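Local structure of alpha-1,6-mannanase (4V1S) at residues Val207-Cys212 against Ile229-Trp234; Asp244-Asp249 against Ala299-Ser304; Gly151-Tyr156 against Tyr216-Asp221; Ser211-Tyr216 against Tyr278-Asp283. The protein is a family 76 glycoside hydrolase of a gut bacterium that probably cleaves alpha-1,6-linked mannan. All coordinates share one frame; numbering follows the deposited sequence.

Interaction 1: Val207-Cys212 against Ile229-Trp234; sequences VTMLSC and IRINDW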
loop_
_atom_site.group_PDB
_atom_site.type_symbol
_atom_site.label_atom_id
_atom_site.label_comp_id
_atom_site.label_asym_id
_atom_site.label_seq_id
_atom_site.Cartn_x
_atom_site.Cartn_y
_atom_site.Cartn_z
ATOM N N VAL A 207 8.452 1.002 -0.531
ATOM C CA VAL A 207 7.817 -0.300 -0.376
ATOM C C VAL A 207 8.869 -1.415 -0.213
ATOM O O VAL A 207 8.631 -2.435 0.441
ATOM C CB VAL A 207 6.840 -0.667 -1.514
ATOM C CG1 VAL A 207 5.688 0.313 -1.547
ATOM C CG2 VAL A 207 7.509 -0.796 -2.878
ATOM N N THR A 208 10.042 -1.240 -0.831
ATOM C CA THR A 208 11.093 -2.221 -0.658
ATOM C C THR A 208 11.637 -2.178 0.792
ATOM O O THR A 208 11.844 -3.224 1.406
ATOM C CB THR A 208 12.185 -2.037 -1.715
ATOM O OG1 THR A 208 11.642 -2.179 -3.006
ATOM C CG2 THR A 208 13.300 -3.030 -1.576
ATOM N N MET A 209 11.835 -0.975 1.341
ATOM C CA MET A 209 12.224 -0.846 2.712
ATOM C C MET A 209 11.232 -1.484 3.676
ATOM O O MET A 209 11.626 -2.225 4.578
ATOM C CB MET A 209 12.414 0.625 3.106
ATOM C CG MET A 209 13.674 1.260 2.505
ATOM S SD MET A 209 13.686 3.071 2.528
ATOM C CE MET A 209 13.199 3.383 4.221
ATOM N N LEU A 210 9.948 -1.219 3.482
ATOM C CA LEU A 210 8.954 -1.757 4.384
ATOM C C LEU A 210 8.923 -3.287 4.276
ATOM O O LEU A 210 8.855 -3.978 5.287
ATOM C CB LEU A 210 7.576 -1.138 4.132
ATOM C CG LEU A 210 6.511 -1.604 5.125
ATOM C CD1 LEU A 210 6.889 -1.277 6.568
ATOM C CD2 LEU A 210 5.177 -0.968 4.807
ATOM N N SER A 211 8.992 -3.804 3.056
ATOM C CA SER A 211 9.025 -5.249 2.828
ATOM C C SER A 211 10.236 -5.879 3.515
ATOM O O SER A 211 10.129 -6.926 4.176
ATOM C CB SER A 211 9.072 -5.563 1.334
ATOM O OG SER A 211 7.900 -5.156 0.650
ATOM N N CYS A 212 11.399 -5.246 3.336
ATOM C CA CYS A 212 12.628 -5.692 3.995
ATOM C C CYS A 212 12.456 -5.750 5.511
ATOM O O CYS A 212 12.845 -6.726 6.146
ATOM C CB CYS A 212 13.811 -4.773 3.655
ATOM S SG CYS A 212 14.568 -5.040 2.048
ATOM N N ILE A 229 18.460 -0.197 5.432
ATOM C CA ILE A 229 19.338 0.913 5.846
ATOM C C ILE A 229 20.032 1.536 4.647
ATOM O O ILE A 229 20.081 2.756 4.507
ATOM C CB ILE A 229 20.359 0.434 6.902
ATOM C CG1 ILE A 229 19.631 0.123 8.222
ATOM C CG2 ILE A 229 21.443 1.477 7.138
ATOM C CD1 ILE A 229 20.482 -0.622 9.243
ATOM N N ARG A 230 20.559 0.684 3.772
ATOM C CA ARG A 230 21.252 1.134 2.589
ATOM C C ARG A 230 20.326 1.938 1.666
ATOM O O ARG A 230 20.677 3.030 1.208
ATOM C CB ARG A 230 21.848 -0.079 1.858
ATOM C CG ARG A 230 22.594 0.246 0.594
ATOM C CD ARG A 230 23.150 -1.012 -0.069
ATOM N NE ARG A 230 22.082 -1.915 -0.503
ATOM C CZ ARG A 230 21.791 -3.116 -0.002
ATOM N NH1 ARG A 230 22.493 -3.657 0.992
ATOM N NH2 ARG A 230 20.772 -3.803 -0.522
ATOM N N ILE A 231 19.156 1.367 1.365
ATOM C CA ILE A 231 18.195 2.041 0.512
ATOM C C ILE A 231 17.702 3.332 1.179
ATOM O O ILE A 231 17.571 4.366 0.526
ATOM C CB ILE A 231 17.022 1.103 0.182
ATOM C CG1 ILE A 231 17.524 -0.073 -0.685
ATOM C CG2 ILE A 231 15.900 1.872 -0.499
ATOM C CD1 ILE A 231 16.570 -1.250 -0.690
ATOM N N ASN A 232 17.443 3.287 2.478
ATOM C CA ASN A 232 17.035 4.492 3.197
ATOM C C ASN A 232 18.065 5.611 3.120
ATOM O O ASN A 232 17.725 6.758 2.834
ATOM C CB ASN A 232 16.749 4.217 4.651
ATOM C CG ASN A 232 16.204 5.444 5.352
ATOM O OD1 ASN A 232 15.211 6.030 4.905
ATOM N ND2 ASN A 232 16.869 5.869 6.420
ATOM N N ASP A 233 19.322 5.271 3.380
ATOM C CA ASP A 233 20.405 6.268 3.309
ATOM C C ASP A 233 20.398 6.962 1.939
ATOM O O ASP A 233 20.477 8.188 1.855
ATOM C CB ASP A 233 21.752 5.604 3.552
ATOM C CG ASP A 233 22.000 5.273 5.006
ATOM O OD1 ASP A 233 21.203 5.655 5.888
ATOM O OD2 ASP A 233 23.010 4.594 5.262
ATOM N N TRP A 234 20.275 6.178 0.865
ATOM C CA TRP A 234 20.224 6.753 -0.487
ATOM C C TRP A 234 18.999 7.658 -0.658
ATOM O O TRP A 234 19.079 8.751 -1.239
ATOM C CB TRP A 234 20.231 5.655 -1.566
ATOM C CG TRP A 234 20.199 6.203 -2.956
ATOM C CD1 TRP A 234 21.277 6.564 -3.743
ATOM C CD2 TRP A 234 19.035 6.503 -3.729
ATOM N NE1 TRP A 234 20.844 7.059 -4.947
ATOM C CE2 TRP A 234 19.474 7.033 -4.968
ATOM C CE3 TRP A 234 17.669 6.333 -3.519
ATOM C CZ2 TRP A 234 18.586 7.398 -5.973
ATOM C CZ3 TRP A 234 16.784 6.706 -4.519
ATOM C CH2 TRP A 234 17.244 7.252 -5.720
#
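Met209 carries most of this contact. Its CG lies 3.8 Å from Ile231 CG2, and the two side chains run antiparallel alongside each other. Further out, the sulfur rests on the backbone of the facing helix, with Met209 SD 3.7 Å from Asn232 CA. The thioether bends at its last torsion (chi3 48°) and places the methyl against the asparagine side chain. Met209 CE ends 3.4 Å from Asn232 OD1 and 3.7 Å from Asn232 CB. Beside this, Thr208 CG2 meets Ile231 CD1 at 3.8 Å, the two side chains lying roughly perpendicular. An alanine in place of Met209 lacks CG, SD and CE, and would probably open a gap beside Ile231 CG2 and leave the Asn232 side chain without the methyl that packs on it.

Helices 202-219 and 222-239 follow each other in the chain and form a helical hairpin. Such hairpins build the (alpha/alpha)6 barrel of family 76. The axes of the short segments approach to 9.5 Å, and their directions differ by 153°, close to antiparallel.

The polar ends are settled outside the contact. Asn232 OD1 accepts from Trp274 NE1 of helix 264-281, which helps fix the rotation of the amide that Met209 touches. The same helix meets Met209 through Met270 and Ser273. Thr208 OG1 bonds back to Cys204 O, while its methyl faces Ile231. One turn on, Ser211 N and Ser211 OG both bond to Val207 O, one above and one below the carbonyl plane, the hydroxyl at 2.8 Å.

Interaction 2: Asp244-Asp249 against Ala299-Ser304; sequences DNLLWD and AKWYNS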
loop_
_atom_site.group_PDB
_atom_site.type_symbol
_atom_site.label_atom_id
_atom_site.label_comp_id
_atom_site.label_asym_id
_atom_site.label_seq_id
_atom_site.Cartn_x
_atom_site.Cartn_y
_atom_site.Cartn_z
ATOM N N ASP A 244 10.791 20.562 4.450
ATOM C CA ASP A 244 9.505 20.143 5.036
ATOM C C ASP A 244 9.417 18.668 5.393
ATOM O O ASP A 244 8.375 18.210 5.848
ATOM C CB ASP A 244 8.334 20.529 4.136
ATOM C CG ASP A 244 8.363 19.829 2.792
ATOM O OD1 ASP A 244 9.289 19.012 2.531
ATOM O OD2 ASP A 244 7.471 20.130 1.973
ATOM N N ASN A 245 10.520 17.933 5.220
ATOM C CA ASN A 245 10.575 16.507 5.513
ATOM C C ASN A 245 9.601 15.673 4.699
ATOM O O ASN A 245 9.263 14.566 5.079
ATOM C CB ASN A 245 10.435 16.233 7.001
ATOM C CG ASN A 245 11.703 16.572 7.742
ATOM O OD1 ASN A 245 12.723 15.897 7.573
ATOM N ND2 ASN A 245 11.668 17.647 8.517
ATOM N N LEU A 246 9.206 16.203 3.551
ATOM C CA LEU A 246 8.412 15.429 2.603
ATOM C C LEU A 246 9.302 14.879 1.497
ATOM O O LEU A 246 10.454 15.276 1.357
ATOM C CB LEU A 246 7.272 16.265 2.034
ATOM C CG LEU A 246 6.246 16.681 3.098
ATOM C CD1 LEU A 246 5.108 17.466 2.470
ATOM C CD2 LEU A 246 5.714 15.498 3.904
ATOM N N LEU A 247 8.754 13.931 0.750
ATOM C CA LEU A 247 9.526 13.190 -0.251
ATOM C C LEU A 247 9.189 13.640 -1.658
ATOM O O LEU A 247 8.013 13.708 -2.040
ATOM C CB LEU A 247 9.238 11.680 -0.156
ATOM C CG LEU A 247 9.878 10.842 0.955
ATOM C CD1 LEU A 247 11.400 10.751 0.832
ATOM C CD2 LEU A 247 9.489 11.321 2.344
ATOM N N TRP A 248 10.236 13.919 -2.431
ATOM C CA TRP A 248 10.095 14.108 -3.866
ATOM C C TRP A 248 9.762 12.756 -4.514
ATOM O O TRP A 248 9.791 11.726 -3.864
ATOM C CB TRP A 248 11.371 14.727 -4.458
ATOM C CG TRP A 248 11.634 16.115 -3.934
ATOM C CD1 TRP A 248 10.727 17.118 -3.821
ATOM C CD2 TRP A 248 12.883 16.655 -3.469
ATOM N NE1 TRP A 248 11.322 18.248 -3.310
ATOM C CE2 TRP A 248 12.639 17.982 -3.070
ATOM C CE3 TRP A 248 14.178 16.139 -3.331
ATOM C CZ2 TRP A 248 13.657 18.823 -2.572
ATOM C CZ3 TRP A 248 15.174 16.951 -2.823
ATOM C CH2 TRP A 248 14.912 18.278 -2.438
ATOM N N ASP A 249 9.410 12.776 -5.788
ATOM C CA ASP A 249 8.889 11.584 -6.465
ATOM C C ASP A 249 9.951 10.657 -7.055
ATOM O O ASP A 249 9.875 9.447 -6.890
ATOM C CB ASP A 249 7.905 11.956 -7.578
ATOM C CG ASP A 249 7.087 10.767 -8.033
ATOM O OD1 ASP A 249 6.392 10.218 -7.191
ATOM O OD2 ASP A 249 7.135 10.392 -9.219
ATOM N N ALA A 299 -0.146 18.350 7.735
ATOM C CA ALA A 299 -0.311 19.754 7.397
ATOM C C ALA A 299 -0.618 19.915 5.922
ATOM O O ALA A 299 -1.429 20.745 5.551
ATOM C CB ALA A 299 0.924 20.541 7.764
ATOM N N LYS A 300 0.047 19.128 5.066
ATOM C CA LYS A 300 -0.143 19.310 3.627
ATOM C C LYS A 300 -1.488 18.738 3.133
ATOM O O LYS A 300 -2.184 19.369 2.343
ATOM C CB LYS A 300 0.996 18.687 2.840
ATOM C CG LYS A 300 0.857 18.852 1.345
ATOM C CD LYS A 300 2.121 18.462 0.596
ATOM C CE LYS A 300 1.928 18.566 -0.903
ATOM N NZ LYS A 300 1.941 19.976 -1.371
ATOM N N TRP A 301 -1.822 17.538 3.595
ATOM C CA TRP A 301 -2.884 16.746 2.988
ATOM C C TRP A 301 -4.132 16.522 3.820
ATOM O O TRP A 301 -5.158 16.168 3.251
ATOM C CB TRP A 301 -2.364 15.384 2.522
ATOM C CG TRP A 301 -1.383 15.437 1.370
ATOM C CD1 TRP A 301 -1.657 15.791 0.089
ATOM C CD2 TRP A 301 0.018 15.073 1.397
ATOM N NE1 TRP A 301 -0.522 15.684 -0.697
ATOM C CE2 TRP A 301 0.518 15.254 0.084
ATOM C CE3 TRP A 301 0.894 14.631 2.399
ATOM C CZ2 TRP A 301 1.849 15.019 -0.251
ATOM C CZ3 TRP A 301 2.235 14.407 2.059
ATOM C CH2 TRP A 301 2.690 14.604 0.746
ATOM N N TYR A 302 -4.065 16.735 5.129
ATOM C CA TYR A 302 -5.183 16.363 5.987
ATOM C C TYR A 302 -5.948 17.557 6.490
ATOM O O TYR A 302 -5.371 18.434 7.120
ATOM C CB TYR A 302 -4.688 15.550 7.168
ATOM C CG TYR A 302 -5.786 15.027 8.086
ATOM C CD1 TYR A 302 -6.909 14.332 7.565
ATOM C CD2 TYR A 302 -5.704 15.194 9.438
ATOM C CE1 TYR A 302 -7.875 13.819 8.401
ATOM C CE2 TYR A 302 -6.658 14.647 10.303
ATOM C CZ TYR A 302 -7.747 13.981 9.794
ATOM O OH TYR A 302 -8.754 13.490 10.628
ATOM N N ASN A 303 -7.250 17.581 6.228
ATOM C CA ASN A 303 -8.144 18.562 6.873
ATOM C C ASN A 303 -8.683 17.846 8.111
ATOM O O ASN A 303 -9.569 16.987 8.012
ATOM C CB ASN A 303 -9.246 18.969 5.922
ATOM C CG ASN A 303 -10.287 19.888 6.556
ATOM O OD1 ASN A 303 -10.458 19.927 7.764
ATOM N ND2 ASN A 303 -11.001 20.623 5.709
ATOM N N SER A 304 -8.181 18.215 9.286
ATOM C CA SER A 304 -8.566 17.526 10.507
ATOM C C SER A 304 -9.980 17.879 10.983
ATOM O O SER A 304 -10.544 17.223 11.876
ATOM C CB SER A 304 -7.568 17.807 11.600
ATOM O OG SER A 304 -7.776 19.045 12.186
#
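Leu246 sets its two methyls against Lys300 and Trp301, at the end of helix 284-301. It follows an Asx turn made by Asp244 and lies on the weakly bonded part of strand 246-252. The contact thus joins a small antiparallel sheet of this mainly helical fold to the last turn of a helix.

The apolar contacts are few. Leu246 CD1 touches Lys300 CD at 3.7 Å and also reaches Trp301 CH2 at 4.1 Å. Leu246 CD2 meets Trp301 CZ3, again at 4.1 Å, obliquely to the ring. Lys300 has CG anti to the backbone N (chi1 -180°) and runs straight as far as CE. This lays its CD over one face of the neighbouring Trp301 indole, toward the rim, 3.5 Å above the ring plane. The leucine therefore packs on a lysine and an indole that already lie against each other.

The charges do not meet across the contact. Asp244 OD2 stays 6.5 Å from Lys300 NZ and makes its salt bridge with Lys262.

Hydrogen bonds hold the turn. Asp244 O and Asn245 O are tied to the hydroxyls of Ser296 and Thr293 on helix 284-301. Within the turn, Leu246 N donates to Asp244 OD1 at 3.0 Å, with an N-H...O angle of 158°, from above the carboxylate plane.

Interaction 3: Gly151-Tyr156 against Tyr216-Asp221; sequences GLCDAY and YEITQD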
loop_
_atom_site.group_PDB
_atom_site.type_symbol
_atom_site.label_atom_id
_atom_site.label_comp_id
_atom_site.label_asym_id
_atom_site.label_seq_id
_atom_site.Cartn_x
_atom_site.Cartn_y
_atom_site.Cartn_z
ATOM N N GLY A 151 1.835 -7.126 1.514
ATOM C CA GLY A 151 0.569 -7.857 1.746
ATOM C C GLY A 151 0.842 -9.338 2.039
ATOM O O GLY A 151 0.203 -9.919 2.927
ATOM N N LEU A 152 1.772 -9.953 1.285
ATOM C CA LEU A 152 2.064 -11.374 1.488
ATOM C C LEU A 152 2.749 -11.643 2.827
ATOM O O LEU A 152 2.481 -12.661 3.451
ATOM C CB LEU A 152 2.858 -11.947 0.314
ATOM C CG LEU A 152 2.145 -11.862 -1.052
ATOM C CD1 LEU A 152 3.114 -12.255 -2.157
ATOM C CD2 LEU A 152 0.922 -12.777 -1.047
ATOM N N CYS A 153 3.604 -10.722 3.273
ATOM C CA CYS A 153 4.179 -10.837 4.615
ATOM C C CYS A 153 3.064 -10.815 5.647
ATOM O O CYS A 153 3.039 -11.637 6.570
ATOM C CB CYS A 153 5.173 -9.710 4.920
ATOM S SG CYS A 153 6.749 -9.790 4.075
ATOM N N ASP A 154 2.145 -9.863 5.512
ATOM C CA ASP A 154 1.045 -9.769 6.466
ATOM C C ASP A 154 0.115 -10.996 6.398
ATOM O O ASP A 154 -0.391 -11.449 7.427
ATOM C CB ASP A 154 0.271 -8.455 6.237
ATOM C CG ASP A 154 1.074 -7.236 6.684
ATOM O OD1 ASP A 154 1.921 -7.388 7.579
ATOM O OD2 ASP A 154 0.845 -6.122 6.168
ATOM N N ALA A 155 -0.084 -11.532 5.190
ATOM C CA ALA A 155 -0.894 -12.726 5.003
ATOM C C ALA A 155 -0.256 -13.930 5.715
ATOM O O ALA A 155 -0.942 -14.726 6.377
ATOM C CB ALA A 155 -1.106 -13.023 3.527
ATOM N N TYR A 156 1.055 -14.059 5.562
ATOM C CA TYR A 156 1.808 -15.072 6.310
ATOM C C TYR A 156 1.701 -14.880 7.834
ATOM O O TYR A 156 1.470 -15.828 8.571
ATOM C CB TYR A 156 3.298 -15.078 5.888
ATOM C CG TYR A 156 4.134 -15.967 6.780
ATOM C CD1 TYR A 156 4.092 -17.342 6.655
ATOM C CD2 TYR A 156 4.890 -15.428 7.797
ATOM C CE1 TYR A 156 4.820 -18.160 7.516
ATOM C CE2 TYR A 156 5.615 -16.229 8.647
ATOM C CZ TYR A 156 5.572 -17.594 8.508
ATOM O OH TYR A 156 6.334 -18.364 9.365
ATOM N N TYR A 216 12.631 -8.956 7.722
ATOM C CA TYR A 216 13.611 -8.986 8.800
ATOM C C TYR A 216 12.972 -9.490 10.086
ATOM O O TYR A 216 13.527 -10.345 10.781
ATOM C CB TYR A 216 14.242 -7.602 9.034
ATOM C CG TYR A 216 15.153 -7.588 10.223
ATOM C CD1 TYR A 216 16.322 -8.334 10.222
ATOM C CD2 TYR A 216 14.827 -6.867 11.363
ATOM C CE1 TYR A 216 17.157 -8.349 11.325
ATOM C CE2 TYR A 216 15.647 -6.875 12.475
ATOM C CZ TYR A 216 16.817 -7.606 12.443
ATOM O OH TYR A 216 17.650 -7.633 13.537
ATOM N N GLU A 217 11.807 -8.954 10.413
ATOM C CA GLU A 217 11.122 -9.356 11.635
ATOM C C GLU A 217 10.765 -10.840 11.584
ATOM O O GLU A 217 10.925 -11.552 12.573
ATOM C CB GLU A 217 9.891 -8.487 11.857
ATOM C CG GLU A 217 10.249 -7.057 12.234
ATOM C CD GLU A 217 9.063 -6.203 12.643
ATOM O OE1 GLU A 217 7.884 -6.666 12.545
ATOM O OE2 GLU A 217 9.320 -5.031 13.041
ATOM N N ILE A 218 10.329 -11.318 10.427
ATOM C CA ILE A 218 9.957 -12.720 10.274
ATOM C C ILE A 218 11.173 -13.653 10.313
ATOM O O ILE A 218 11.171 -14.676 11.031
ATOM C CB ILE A 218 9.156 -12.942 8.967
ATOM C CG1 ILE A 218 7.781 -12.294 9.112
ATOM C CG2 ILE A 218 9.018 -14.428 8.639
ATOM C CD1 ILE A 218 7.074 -12.037 7.793
ATOM N N THR A 219 12.198 -13.330 9.537
ATOM C CA THR A 219 13.327 -14.261 9.324
ATOM C C THR A 219 14.548 -14.050 10.226
ATOM O O THR A 219 15.387 -14.940 10.336
ATOM C CB THR A 219 13.858 -14.163 7.887
ATOM O OG1 THR A 219 14.460 -12.869 7.685
ATOM C CG2 THR A 219 12.757 -14.417 6.871
ATOM N N GLN A 220 14.625 -12.853 10.820
ATOM C CA GLN A 220 15.773 -12.355 11.567
ATOM C C GLN A 220 17.067 -12.361 10.747
ATOM O O GLN A 220 18.156 -12.319 11.305
ATOM C CB GLN A 220 15.901 -13.101 12.918
ATOM C CG GLN A 220 14.708 -12.852 13.840
ATOM C CD GLN A 220 14.617 -11.397 14.318
ATOM O OE1 GLN A 220 13.653 -10.657 13.996
ATOM N NE2 GLN A 220 15.639 -10.967 15.056
ATOM N N ASP A 221 16.930 -12.339 9.417
ATOM C CA ASP A 221 18.084 -12.305 8.519
ATOM C C ASP A 221 18.522 -10.846 8.364
ATOM O O ASP A 221 17.808 -10.025 7.756
ATOM C CB ASP A 221 17.716 -12.928 7.171
ATOM C CG ASP A 221 18.876 -12.992 6.193
ATOM O OD1 ASP A 221 19.903 -12.281 6.356
ATOM O OD2 ASP A 221 18.745 -13.768 5.232
#
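Ile218 packs on Cys153 and Tyr156, joining helix 202-219 to helix 142-159. Both helices belong to the (alpha/alpha)6 barrel expected of family 76. The contact lies in the last turn of helix 202-219.

One side is loose. The packed pair of Ile218 and Tyr156 is partly exposed at its outer side, where exposed Glu217 pairs with Lys276. After Thr219 the helix ends, and Gln220 takes a positive phi. Asp221 then serves as N-cap of helix 222-239, its OD1 accepting from Gln223 N. This short link turns the chain from one helix into the next. Thr219 OG1 shapes it as an ST turn: Asp221 N donates to this hydroxyl oxygen at 3.1 Å, with an N-H...O angle of 158°.

The close part, by contrast, is apolar. Cys153 is buried and also touches Lys214 and Leu215, one turn earlier on the facing helix. Ile218 CD1 fits between two partners, 4.2 Å from Cys153 CB and 4.0 Å from Tyr156 CD2. Tyr156 CG is anti to the backbone N (chi1 172°), which swings the ring out toward the isoleucine. The other branch, Ile218 CG2, meets that ring obliquely and comes to 3.9 Å from Tyr156 CE2.

Interaction 4: Ser211-Tyr216 against Tyr278-Asp283; sequences SCMKLY and YQATKD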
loop_
_atom_site.group_PDB
_atom_site.type_symbol
_atom_site.label_atom_id
_atom_site.label_comp_id
_atom_site.label_asym_id
_atom_site.label_seq_id
_atom_site.Cartn_x
_atom_site.Cartn_y
_atom_site.Cartn_z
ATOM N N SER A 211 8.992 -3.804 3.056
ATOM C CA SER A 211 9.025 -5.249 2.828
ATOM C C SER A 211 10.236 -5.879 3.515
ATOM O O SER A 211 10.129 -6.926 4.176
ATOM C CB SER A 211 9.072 -5.563 1.334
ATOM O OG SER A 211 7.900 -5.156 0.650
ATOM N N CYS A 212 11.399 -5.246 3.336
ATOM C CA CYS A 212 12.628 -5.692 3.995
ATOM C C CYS A 212 12.456 -5.750 5.511
ATOM O O CYS A 212 12.845 -6.726 6.146
ATOM C CB CYS A 212 13.811 -4.773 3.655
ATOM S SG CYS A 212 14.568 -5.040 2.048
ATOM N N MET A 213 11.874 -4.703 6.091
ATOM C CA MET A 213 11.689 -4.679 7.538
ATOM C C MET A 213 10.707 -5.754 8.018
ATOM O O MET A 213 10.935 -6.389 9.067
ATOM C CB MET A 213 11.293 -3.288 8.023
ATOM C CG MET A 213 12.401 -2.260 7.849
ATOM S SD MET A 213 14.021 -2.767 8.506
ATOM C CE MET A 213 13.602 -3.197 10.189
ATOM N N LYS A 214 9.652 -5.994 7.246
ATOM C CA LYS A 214 8.703 -7.040 7.592
ATOM C C LYS A 214 9.351 -8.409 7.506
ATOM O O LYS A 214 9.184 -9.239 8.413
ATOM C CB LYS A 214 7.425 -6.941 6.743
ATOM C CG LYS A 214 6.538 -5.751 7.103
ATOM C CD LYS A 214 5.293 -5.630 6.252
ATOM C CE LYS A 214 4.308 -4.677 6.921
ATOM N NZ LYS A 214 3.614 -5.335 8.053
ATOM N N LEU A 215 10.131 -8.639 6.452
ATOM C CA LEU A 215 10.849 -9.907 6.330
ATOM C C LEU A 215 12.002 -10.066 7.342
ATOM O O LEU A 215 12.298 -11.191 7.782
ATOM C CB LEU A 215 11.312 -10.140 4.895
ATOM C CG LEU A 215 10.248 -10.873 4.064
ATOM C CD1 LEU A 215 10.506 -10.730 2.581
ATOM C CD2 LEU A 215 10.182 -12.356 4.438
ATOM N N TYR A 216 12.631 -8.956 7.722
ATOM C CA TYR A 216 13.611 -8.986 8.800
ATOM C C TYR A 216 12.972 -9.490 10.086
ATOM O O TYR A 216 13.527 -10.345 10.781
ATOM C CB TYR A 216 14.242 -7.602 9.034
ATOM C CG TYR A 216 15.153 -7.588 10.223
ATOM C CD1 TYR A 216 16.322 -8.334 10.222
ATOM C CD2 TYR A 216 14.827 -6.867 11.363
ATOM C CE1 TYR A 216 17.157 -8.349 11.325
ATOM C CE2 TYR A 216 15.647 -6.875 12.475
ATOM C CZ TYR A 216 16.817 -7.606 12.443
ATOM O OH TYR A 216 17.650 -7.633 13.537
ATOM N N TYR A 278 13.061 1.957 13.499
ATOM C CA TYR A 278 13.181 2.362 14.888
ATOM C C TYR A 278 13.068 1.181 15.840
ATOM O O TYR A 278 13.901 1.015 16.736
ATOM C CB TYR A 278 12.114 3.398 15.228
ATOM C CG TYR A 278 12.069 3.744 16.694
ATOM C CD1 TYR A 278 13.189 4.255 17.343
ATOM C CD2 TYR A 278 10.900 3.572 17.429
ATOM C CE1 TYR A 278 13.150 4.573 18.689
ATOM C CE2 TYR A 278 10.851 3.903 18.765
ATOM C CZ TYR A 278 11.981 4.393 19.392
ATOM O OH TYR A 278 11.922 4.726 20.721
ATOM N N GLN A 279 12.051 0.351 15.651
ATOM C CA GLN A 279 11.887 -0.834 16.514
ATOM C C GLN A 279 13.081 -1.791 16.408
ATOM O O GLN A 279 13.515 -2.361 17.421
ATOM C CB GLN A 279 10.586 -1.569 16.173
ATOM C CG GLN A 279 9.331 -0.761 16.481
ATOM C CD GLN A 279 9.208 -0.291 17.941
ATOM O OE1 GLN A 279 8.585 0.746 18.232
ATOM N NE2 GLN A 279 9.784 -1.047 18.866
ATOM N N ALA A 280 13.629 -1.945 15.208
ATOM C CA ALA A 280 14.737 -2.874 14.977
ATOM C C ALA A 280 16.079 -2.390 15.543
ATOM O O ALA A 280 16.875 -3.195 16.044
ATOM C CB ALA A 280 14.877 -3.168 13.493
ATOM N N THR A 281 16.334 -1.090 15.442
ATOM C CA THR A 281 17.643 -0.528 15.776
ATOM C C THR A 281 17.654 0.212 17.107
ATOM O O THR A 281 18.722 0.440 17.675
ATOM C CB THR A 281 18.107 0.462 14.695
ATOM O OG1 THR A 281 17.224 1.582 14.678
ATOM C CG2 THR A 281 18.162 -0.212 13.306
ATOM N N LYS A 282 16.468 0.596 17.575
ATOM C CA LYS A 282 16.317 1.463 18.738
ATOM C C LYS A 282 16.975 2.843 18.534
ATOM O O LYS A 282 17.160 3.581 19.497
ATOM C CB LYS A 282 16.833 0.761 20.015
ATOM N N ASP A 283 17.276 3.215 17.284
ATOM C CA ASP A 283 17.901 4.506 16.998
ATOM C C ASP A 283 16.792 5.545 16.854
ATOM O O ASP A 283 15.989 5.500 15.927
ATOM C CB ASP A 283 18.754 4.432 15.730
ATOM C CG ASP A 283 19.555 5.714 15.463
ATOM O OD1 ASP A 283 19.170 6.807 15.932
ATOM O OD2 ASP A 283 20.580 5.626 14.751
HETATM O O HOH W 1 17.407 -5.843 15.406
#
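Ala280 meets Met213 and Tyr216 where helix 264-281 passes helix 202-219. This is helix-to-helix packing within the barrel, in the last turn of helix 264-281.

Along that helix, Tyr278 comes first and points away. It packs on Tyr286 and Leu287, and its OH bonds to Glu284. Ala280 is the residue that touches. Its CB lies 3.5 Å from Met213 CE and 3.9 Å from Tyr216 CE2, so one methyl serves two partners. Met213 bends at both chi2 (-50°) and chi3 (-54°), and this brings its methyl onto the alanine. Ala280 O takes a hydrogen bond of 2.8 Å from a water. That water lies in the plane of the Tyr216 ring, at its edge, and is 2.6 Å from Tyr216 OH. It bridges the two helices beside the apolar contact.

Thr281 ends the helix. Its OG1 bonds to Met277 O and accepts from Asp283 N at 3.1 Å, an ST turn that closes the corner. Lys282 then adopts a positive phi, and its side chain is not modelled beyond CB. Asp283 is the N-cap of the next helix, with its OD1 bonded to Lys285 N.

Interactions 1, 3 and 4 all use helix 202-219, packed in turn on helices 222-239, 142-159 and 264-281. Interactions 1 and 2 are buried. Interaction 1 is held by van der Waals contacts, including a methionine methyl against an asparagine. Interactions 3 and 4 lie nearer helix ends and are partly exposed; interaction 4 adds a water bridge. They share Tyr216, and a salt bridge from Asp154 OD1 to Lys214 NZ (2.7 Å) joins them. Their second segments end alike, each in an ST turn followed by an N-capping aspartate. Interaction 2 stands apart, its centre about 20 Å from that of interaction 1. It alone brings in a strand, and sets a buried leucine on a buried tryptophan and an exposed lysine.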